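Local coordinates for protein rhamnosidase B (Bacillus sp., PDB 2OKX) that probably hydrolyses the glycosidic bonds of terminal alpha-L-rhamnose residues in rhamnosides, as a glycoside hydrolase family 78 alpha-L-rhamnosidase with inversion of the anomeric configuration, at residues A[601-606]-A[617-622]; A[633-638]-A[706-711]; A[648-653]-A[713-718]. One frame throughout, in Å; residues are numbered along the deposited sequence.

Contact 1: residues A[601-606]-A[617-622]; sequences LNLVPG and QVPSAW
Leu603 and Val604, where a helix gives way to a 3-10 turn, lie against Val618 and Pro619 in an irregular loop; the facing ends of the two segments are 11 residues apart. The backbones stay well apart: the nearest pair of CA atoms, those of Val604 and Val618, are 6.3 Å from each other. A cis peptide bond precedes Pro619 and bends the loop where it meets the helix end. All four touching residues are buried, and their side chains meet through apolar atoms. Val618 carries most of the contact through one methyl. With chi1 at -57°, its CG1 is anti to the carbonyl carbon and CG2 sits between the backbone N and that carbon, the branch that reaches across. Val618 CG2 rests 4.0 Å from Leu603 CB, lies equally near the Leu603 carbonyl oxygen, and touches Val604 CG2 more loosely at 4.3 Å. Beside it, one branch of Leu603 comes up to the proline ring, with Leu603 CD1 4.3 Å from Pro619 CD. These residues belong to the catalytic alpha-barrel domain of the family, here at the turn that leaves helix 595-603 and leads through a long loop to helix 627-644. The carbonyl of Leu603 accepts from Gly606 N and from the indole NH of Trp67. Farther along, Ser620 OG donates to Gln617 OE1 at 2.7 Å and accepts from Trp622 N in an ST turn, a nearly straight bond of 169°. Gln617 NE2 in turn donates to Trp622 O at 2.9 Å, with the acceptor almost in the plane of the amide; this fixes the rotation of the glutamine at both its oxygen and its nitrogen.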
loop_
_atom_site.group_PDB
_atom_site.type_symbol
_atom_site.label_atom_id
_atom_site.label_comp_id
_atom_site.label_asym_id
_atom_site.label_seq_id
_atom_site.Cartn_x
_atom_site.Cartn_y
_atom_site.Cartn_z
ATOM N N LEU A 601 -16.114 -0.627 3.847
ATOM C CA LEU A 601 -17.188 0.312 3.552
ATOM C C LEU A 601 -17.547 1.137 4.790
ATOM O O LEU A 601 -17.850 2.325 4.684
ATOM C CB LEU A 601 -18.425 -0.438 3.048
ATOM C CG LEU A 601 -18.251 -1.260 1.765
ATOM C CD1 LEU A 601 -19.559 -1.956 1.428
ATOM C CD2 LEU A 601 -17.816 -0.363 0.620
ATOM N N ASN A 602 -17.503 0.504 5.959
ATOM C CA ASN A 602 -17.829 1.179 7.215
ATOM C C ASN A 602 -16.769 2.185 7.667
ATOM O O ASN A 602 -17.074 3.110 8.417
ATOM C CB ASN A 602 -18.051 0.147 8.331
ATOM C CG ASN A 602 -19.384 -0.578 8.210
ATOM O OD1 ASN A 602 -19.574 -1.649 8.789
ATOM N ND2 ASN A 602 -20.316 0.008 7.468
ATOM N N LEU A 603 -15.530 2.009 7.219
ATOM C CA LEU A 603 -14.451 2.918 7.611
ATOM C C LEU A 603 -14.498 4.275 6.910
ATOM O O LEU A 603 -14.056 5.285 7.466
ATOM C CB LEU A 603 -13.084 2.272 7.347
ATOM C CG LEU A 603 -12.593 1.194 8.320
ATOM C CD1 LEU A 603 -11.319 0.539 7.782
ATOM C CD2 LEU A 603 -12.327 1.827 9.683
ATOM N N VAL A 604 -15.044 4.304 5.698
ATOM C CA VAL A 604 -15.098 5.539 4.922
ATOM C C VAL A 604 -15.849 6.706 5.572
ATOM O O VAL A 604 -15.345 7.827 5.593
ATOM C CB VAL A 604 -15.677 5.276 3.511
ATOM C CG1 VAL A 604 -15.726 6.574 2.711
ATOM C CG2 VAL A 604 -14.808 4.245 2.787
ATOM N N PRO A 605 -17.059 6.465 6.106
ATOM C CA PRO A 605 -17.807 7.559 6.738
ATOM C C PRO A 605 -17.079 8.185 7.927
ATOM O O PRO A 605 -17.439 9.270 8.387
ATOM C CB PRO A 605 -19.117 6.890 7.149
ATOM C CG PRO A 605 -19.300 5.845 6.086
ATOM C CD PRO A 605 -17.904 5.263 5.980
ATOM N N GLY A 606 -16.058 7.494 8.424
ATOM C CA GLY A 606 -15.297 8.003 9.551
ATOM C C GLY A 606 -14.509 9.256 9.205
ATOM O O GLY A 606 -14.002 9.938 10.096
ATOM N N GLN A 617 -8.710 7.652 0.782
ATOM C CA GLN A 617 -8.032 6.535 1.441
ATOM C C GLN A 617 -8.220 6.742 2.945
ATOM O O GLN A 617 -8.126 7.869 3.434
ATOM C CB GLN A 617 -6.539 6.436 1.052
ATOM C CG GLN A 617 -5.847 7.729 0.648
ATOM C CD GLN A 617 -5.452 8.583 1.834
ATOM O OE1 GLN A 617 -4.655 8.168 2.679
ATOM N NE2 GLN A 617 -6.007 9.787 1.902
ATOM N N VAL A 618 -8.524 5.663 3.665
ATOM C CA VAL A 618 -8.782 5.736 5.104
ATOM C C VAL A 618 -8.360 4.466 5.853
ATOM O O VAL A 618 -8.145 3.420 5.237
ATOM C CB VAL A 618 -10.297 5.937 5.371
ATOM C CG1 VAL A 618 -10.801 7.189 4.667
ATOM C CG2 VAL A 618 -11.076 4.709 4.882
ATOM N N PRO A 619 -8.178 4.555 7.186
ATOM C CA PRO A 619 -8.284 5.772 8.004
ATOM C C PRO A 619 -6.922 6.429 7.820
ATOM O O PRO A 619 -5.893 5.806 8.091
ATOM C CB PRO A 619 -8.502 5.225 9.411
ATOM C CG PRO A 619 -7.698 3.958 9.395
ATOM C CD PRO A 619 -8.024 3.362 8.039
ATOM N N SER A 620 -6.910 7.675 7.349
ATOM C CA SER A 620 -5.644 8.336 7.054
ATOM C C SER A 620 -5.477 9.776 7.518
ATOM O O SER A 620 -6.454 10.496 7.740
ATOM C CB SER A 620 -5.403 8.277 5.542
ATOM O OG SER A 620 -4.278 9.043 5.158
ATOM N N ALA A 621 -4.216 10.184 7.641
ATOM C CA ALA A 621 -3.876 11.539 8.054
ATOM C C ALA A 621 -3.704 12.427 6.825
ATOM O O ALA A 621 -3.393 13.609 6.948
ATOM C CB ALA A 621 -2.598 11.532 8.889
ATOM N N TRP A 622 -3.880 11.855 5.635
ATOM C CA TRP A 622 -3.779 12.649 4.412
ATOM C C TRP A 622 -5.200 13.035 4.028
ATOM O O TRP A 622 -5.962 12.205 3.532
ATOM C CB TRP A 622 -3.133 11.865 3.258
ATOM C CG TRP A 622 -3.096 12.648 1.948
ATOM C CD1 TRP A 622 -3.204 14.009 1.801
ATOM C CD2 TRP A 622 -2.896 12.123 0.622
ATOM N NE1 TRP A 622 -3.083 14.359 0.476
ATOM C CE2 TRP A 622 -2.894 13.223 -0.269
ATOM C CE3 TRP A 622 -2.718 10.832 0.103
ATOM C CZ2 TRP A 622 -2.719 13.071 -1.653
ATOM C CZ3 TRP A 622 -2.542 10.679 -1.275
ATOM C CH2 TRP A 622 -2.545 11.794 -2.135
#

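Contact 2: residues A[633-638]-A[706-711]; sequences WILACR and LRDSRA
Arg638 reaches across from helix 633-638 to Asp708 and Ala711 on helix 706-711, and this trio makes most of the contact. On the inner side Asp708 is buried, its carboxylate turned so that the two oxygens serve different neighbours. Asp708 OD1 lies 3.9 Å from Leu635 CG, in van der Waals contact with the branch point of the leucine, whereas Asp708 OD2 takes a salt bridge from Arg638 NH1 at 2.7 Å. The N-H is poorly aimed, at 122°, and the guanidinium and carboxylate planes stand 72° apart, giving a short but weak hydrogen bond through a single nitrogen. The two segments run side by side in nearly the same direction, 27° apart with their axes 9.0 Å from each other at closest approach, as neighbouring helices of the alpha-barrel domain. Ile634 and Ser709 both lean on Leu661 of helix 647-665, which thereby joins the packing of this pair. The outer side faces solvent: Arg638 and Ala711 are both partly exposed. Here the arginine chain is fully extended, with CG anti to the backbone N, which lays its shaft along the Ala711 methyl. Ala711 CB sits over one face of the guanidinium, 3.6 Å from Arg638 NE, while Asp708 OD2 approaches at the edge. With an alanine in place of Arg638, the buried Asp708 carboxylate would probably lose this charged partner across the contact and the Ala711 methyl the flat group covering it.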
loop_
_atom_site.group_PDB
_atom_site.type_symbol
_atom_site.label_atom_id
_atom_site.label_comp_id
_atom_site.label_asym_id
_atom_site.label_seq_id
_atom_site.Cartn_x
_atom_site.Cartn_y
_atom_site.Cartn_z
ATOM N N TRP A 633 -17.317 4.286 -3.913
ATOM C CA TRP A 633 -17.634 3.776 -2.584
ATOM C C TRP A 633 -19.143 3.533 -2.525
ATOM O O TRP A 633 -19.603 2.525 -1.991
ATOM C CB TRP A 633 -17.244 4.793 -1.505
ATOM C CG TRP A 633 -17.781 4.455 -0.135
ATOM C CD1 TRP A 633 -17.374 3.437 0.679
ATOM C CD2 TRP A 633 -18.844 5.122 0.560
ATOM N NE1 TRP A 633 -18.118 3.426 1.838
ATOM C CE2 TRP A 633 -19.028 4.449 1.791
ATOM C CE3 TRP A 633 -19.660 6.223 0.263
ATOM C CZ2 TRP A 633 -19.997 4.841 2.726
ATOM C CZ3 TRP A 633 -20.625 6.615 1.193
ATOM C CH2 TRP A 633 -20.783 5.923 2.409
ATOM N N ILE A 634 -19.914 4.471 -3.070
ATOM C CA ILE A 634 -21.363 4.323 -3.074
ATOM C C ILE A 634 -21.715 3.094 -3.908
ATOM O O ILE A 634 -22.557 2.286 -3.521
ATOM C CB ILE A 634 -22.050 5.578 -3.657
ATOM C CG1 ILE A 634 -21.849 6.761 -2.699
ATOM C CG2 ILE A 634 -23.538 5.312 -3.873
ATOM C CD1 ILE A 634 -22.376 8.089 -3.221
ATOM N N LEU A 635 -21.049 2.956 -5.049
ATOM C CA LEU A 635 -21.269 1.815 -5.930
ATOM C C LEU A 635 -20.972 0.535 -5.152
ATOM O O LEU A 635 -21.772 -0.400 -5.149
ATOM C CB LEU A 635 -20.334 1.890 -7.139
ATOM C CG LEU A 635 -20.804 1.297 -8.473
ATOM C CD1 LEU A 635 -19.588 1.055 -9.348
ATOM C CD2 LEU A 635 -21.568 0.006 -8.265
ATOM N N ALA A 636 -19.820 0.499 -4.487
ATOM C CA ALA A 636 -19.426 -0.676 -3.715
ATOM C C ALA A 636 -20.451 -1.012 -2.633
ATOM O O ALA A 636 -20.711 -2.188 -2.361
ATOM C CB ALA A 636 -18.050 -0.461 -3.093
ATOM N N CYS A 637 -21.023 0.016 -2.010
ATOM C CA CYS A 637 -22.031 -0.193 -0.975
ATOM C C CYS A 637 -23.247 -0.871 -1.591
ATOM O O CYS A 637 -23.785 -1.827 -1.036
ATOM C CB CYS A 637 -22.455 1.142 -0.348
ATOM S SG CYS A 637 -21.250 1.856 0.795
ATOM N N ARG A 638 -23.683 -0.368 -2.740
ATOM C CA ARG A 638 -24.826 -0.953 -3.419
ATOM C C ARG A 638 -24.519 -2.399 -3.796
ATOM O O ARG A 638 -25.317 -3.300 -3.547
ATOM C CB ARG A 638 -25.162 -0.178 -4.696
ATOM C CG ARG A 638 -26.234 -0.880 -5.518
ATOM C CD ARG A 638 -26.508 -0.226 -6.854
ATOM N NE ARG A 638 -27.534 -0.975 -7.577
ATOM C CZ ARG A 638 -28.093 -0.586 -8.718
ATOM N NH1 ARG A 638 -27.730 0.556 -9.287
ATOM N NH2 ARG A 638 -29.025 -1.337 -9.288
ATOM N N LEU A 706 -25.921 9.048 -8.006
ATOM C CA LEU A 706 -27.206 9.547 -7.528
ATOM C C LEU A 706 -28.290 8.493 -7.727
ATOM O O LEU A 706 -29.169 8.323 -6.882
ATOM C CB LEU A 706 -27.583 10.822 -8.284
ATOM C CG LEU A 706 -26.739 12.051 -7.947
ATOM C CD1 LEU A 706 -26.895 13.106 -9.030
ATOM C CD2 LEU A 706 -27.160 12.581 -6.584
ATOM N N ARG A 707 -28.221 7.790 -8.851
ATOM C CA ARG A 707 -29.196 6.750 -9.155
ATOM C C ARG A 707 -28.921 5.475 -8.360
ATOM O O ARG A 707 -29.838 4.882 -7.787
ATOM C CB ARG A 707 -29.194 6.466 -10.658
ATOM C CG ARG A 707 -29.762 7.619 -11.464
ATOM C CD ARG A 707 -29.472 7.496 -12.943
ATOM N NE ARG A 707 -30.143 8.552 -13.699
ATOM C CZ ARG A 707 -29.867 8.863 -14.961
ATOM N NH1 ARG A 707 -30.536 9.836 -15.563
ATOM N NH2 ARG A 707 -28.916 8.210 -15.618
ATOM N N ASP A 708 -27.658 5.059 -8.314
ATOM C CA ASP A 708 -27.285 3.859 -7.570
ATOM C C ASP A 708 -27.697 3.977 -6.103
ATOM O O ASP A 708 -27.996 2.975 -5.452
ATOM C CB ASP A 708 -25.771 3.626 -7.652
ATOM C CG ASP A 708 -25.326 3.113 -9.009
ATOM O OD1 ASP A 708 -24.106 3.125 -9.275
ATOM O OD2 ASP A 708 -26.189 2.691 -9.806
ATOM N N SER A 709 -27.720 5.205 -5.588
ATOM C CA SER A 709 -28.078 5.447 -4.189
ATOM C C SER A 709 -29.493 4.977 -3.849
ATOM O O SER A 709 -29.779 4.623 -2.705
ATOM C CB SER A 709 -27.947 6.936 -3.854
ATOM O OG SER A 709 -28.934 7.702 -4.525
ATOM N N ARG A 710 -30.377 4.982 -4.840
ATOM C CA ARG A 710 -31.752 4.549 -4.619
ATOM C C ARG A 710 -31.802 3.120 -4.089
ATOM O O ARG A 710 -32.557 2.818 -3.163
ATOM C CB ARG A 710 -32.560 4.657 -5.916
ATOM C CG ARG A 710 -33.947 4.021 -5.846
ATOM C CD ARG A 710 -34.901 4.666 -6.839
ATOM N NE ARG A 710 -35.300 6.001 -6.399
ATOM C CZ ARG A 710 -36.002 6.860 -7.133
ATOM N NH1 ARG A 710 -36.314 8.050 -6.638
ATOM N NH2 ARG A 710 -36.383 6.537 -8.362
ATOM N N ALA A 711 -30.989 2.243 -4.675
ATOM C CA ALA A 711 -30.954 0.848 -4.254
ATOM C C ALA A 711 -30.733 0.745 -2.748
ATOM O O ALA A 711 -31.412 -0.016 -2.064
ATOM C CB ALA A 711 -29.855 0.097 -5.007
#

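Contact 3: residues A[648-653]-A[713-718]; sequences AFAARI and AAAAGA
Helical torsions along 648-653 set the methyls of Ala650 and Ala651 on the flank that meets Ala715 and Ala716, while segment 713-718 is just leaving its helix: phi/psi drifts to -79°/-11° at Ala716 and phi turns positive, 85°, at Gly717. Because the four residues that touch are all alanines, the backbones come very close, the CA atoms of Ala651 and Ala716 only 3.9 Å apart. Ala716 CB fits against the helix backbone itself, 3.4 Å from Ala651 CA and 3.7 Å from Ala650 O, so that a methyl rests chiefly on main-chain atoms. Alongside, Ala650 CB and Ala715 CB meet methyl to methyl at 3.5 Å. The Ala651 methyl is farther off, 4.1 Å from Ala716 CB, on the more exposed flank of the contact. This is small-residue packing of helix 647-665 against the C-terminal end of helix 696-715 in the alpha-barrel domain, where the latter finishes in a Schellman motif. In that motif Gly717 N donates to Ala714 O and Ala718 N reaches back to Ala713 O, both at 2.8 Å. Gly717 provides the positive phi, at which a CB would be jammed against the preceding carbonyl oxygen. Trp654 of helix 647-665 also touches Ala713 and Ala716, extending the apolar seam. On the far flank of segment 648-653, Phe649 packs on Leu601 and Asn602 of helix 595-603, and Arg652 forms a salt bridge with Glu598.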
loop_
_atom_site.group_PDB
_atom_site.type_symbol
_atom_site.label_atom_id
_atom_site.label_comp_id
_atom_site.label_asym_id
_atom_site.label_seq_id
_atom_site.Cartn_x
_atom_site.Cartn_y
_atom_site.Cartn_z
ATOM N N ALA A 648 -30.012 -4.830 6.520
ATOM C CA ALA A 648 -29.621 -4.154 7.750
ATOM C C ALA A 648 -28.445 -3.225 7.482
ATOM O O ALA A 648 -28.406 -2.098 7.979
ATOM C CB ALA A 648 -29.252 -5.174 8.817
ATOM N N PHE A 649 -27.481 -3.697 6.697
ATOM C CA PHE A 649 -26.326 -2.872 6.375
ATOM C C PHE A 649 -26.748 -1.672 5.536
ATOM O O PHE A 649 -26.266 -0.563 5.750
ATOM C CB PHE A 649 -25.259 -3.680 5.620
ATOM C CG PHE A 649 -24.265 -2.819 4.888
ATOM C CD1 PHE A 649 -24.457 -2.501 3.547
ATOM C CD2 PHE A 649 -23.180 -2.268 5.557
ATOM C CE1 PHE A 649 -23.584 -1.642 2.886
ATOM C CE2 PHE A 649 -22.304 -1.408 4.908
ATOM C CZ PHE A 649 -22.508 -1.093 3.567
ATOM N N ALA A 650 -27.644 -1.896 4.581
ATOM C CA ALA A 650 -28.117 -0.818 3.720
ATOM C C ALA A 650 -28.718 0.302 4.562
ATOM O O ALA A 650 -28.491 1.484 4.299
ATOM C CB ALA A 650 -29.155 -1.347 2.737
ATOM N N ALA A 651 -29.485 -0.083 5.577
ATOM C CA ALA A 651 -30.124 0.877 6.469
ATOM C C ALA A 651 -29.075 1.637 7.277
ATOM O O ALA A 651 -29.181 2.851 7.458
ATOM C CB ALA A 651 -31.089 0.152 7.409
ATOM N N ARG A 652 -28.064 0.919 7.757
ATOM C CA ARG A 652 -27.002 1.534 8.544
ATOM C C ARG A 652 -26.155 2.501 7.731
ATOM O O ARG A 652 -25.735 3.541 8.237
ATOM C CB ARG A 652 -26.070 0.470 9.138
ATOM C CG ARG A 652 -26.690 -0.429 10.195
ATOM C CD ARG A 652 -25.601 -1.165 10.963
ATOM N NE ARG A 652 -24.814 -2.054 10.110
ATOM C CZ ARG A 652 -25.164 -3.299 9.801
ATOM N NH1 ARG A 652 -24.390 -4.036 9.016
ATOM N NH2 ARG A 652 -26.284 -3.815 10.293
ATOM N N ILE A 653 -25.908 2.161 6.469
ATOM C CA ILE A 653 -25.065 2.987 5.613
ATOM C C ILE A 653 -25.777 4.086 4.820
ATOM O O ILE A 653 -25.139 5.045 4.388
ATOM C CB ILE A 653 -24.258 2.094 4.618
ATOM C CG1 ILE A 653 -22.929 2.763 4.274
ATOM C CG2 ILE A 653 -25.060 1.852 3.342
ATOM C CD1 ILE A 653 -21.955 2.790 5.429
ATOM N N ALA A 713 -31.225 3.172 -0.508
ATOM C CA ALA A 713 -32.352 3.814 0.158
ATOM C C ALA A 713 -33.528 2.846 0.243
ATOM O O ALA A 713 -34.159 2.709 1.291
ATOM C CB ALA A 713 -32.760 5.067 -0.602
ATOM N N ALA A 714 -33.815 2.174 -0.867
ATOM C CA ALA A 714 -34.919 1.221 -0.923
ATOM C C ALA A 714 -34.639 0.019 -0.030
ATOM O O ALA A 714 -35.503 -0.415 0.733
ATOM C CB ALA A 714 -35.143 0.768 -2.361
ATOM N N ALA A 715 -33.427 -0.521 -0.128
ATOM C CA ALA A 715 -33.052 -1.668 0.687
ATOM C C ALA A 715 -33.118 -1.263 2.152
ATOM O O ALA A 715 -33.385 -2.089 3.023
ATOM C CB ALA A 715 -31.642 -2.132 0.332
ATOM N N ALA A 716 -32.881 0.018 2.414
ATOM C CA ALA A 716 -32.908 0.541 3.774
ATOM C C ALA A 716 -34.335 0.764 4.261
ATOM O O ALA A 716 -34.561 1.003 5.447
ATOM C CB ALA A 716 -32.123 1.846 3.849
ATOM N N GLY A 717 -35.291 0.685 3.340
ATOM C CA GLY A 717 -36.686 0.878 3.700
ATOM C C GLY A 717 -37.105 2.337 3.731
ATOM O O GLY A 717 -38.022 2.711 4.465
ATOM N N ALA A 718 -36.435 3.160 2.930
ATOM C CA ALA A 718 -36.734 4.588 2.857
ATOM C C ALA A 718 -36.490 5.087 1.436
ATOM O O ALA A 718 -35.878 6.135 1.230
ATOM C CB ALA A 718 -35.856 5.351 3.834
#

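In the fold
Reading from the N terminus, contact 1 comes first and closes the shortest loop: it folds the 10 residues between its segments back onto the end of helix 595-603. Contacts 2 and 3 follow it in series and cross each other, since 633-638 and 648-653 pair in order with 706-711, which lies on the long helix 696-715, and with 713-718, which spans the C-terminal end of that helix. Helix 696-715 is thus held to both helices 627-644 and 647-665, which succeed each other in the chain. Contact 1 joins the others through Trp633, whose indole NH meets the carbonyl of Leu601, and through Ile653 packing on Pro605. All three lie in the alpha-barrel domain.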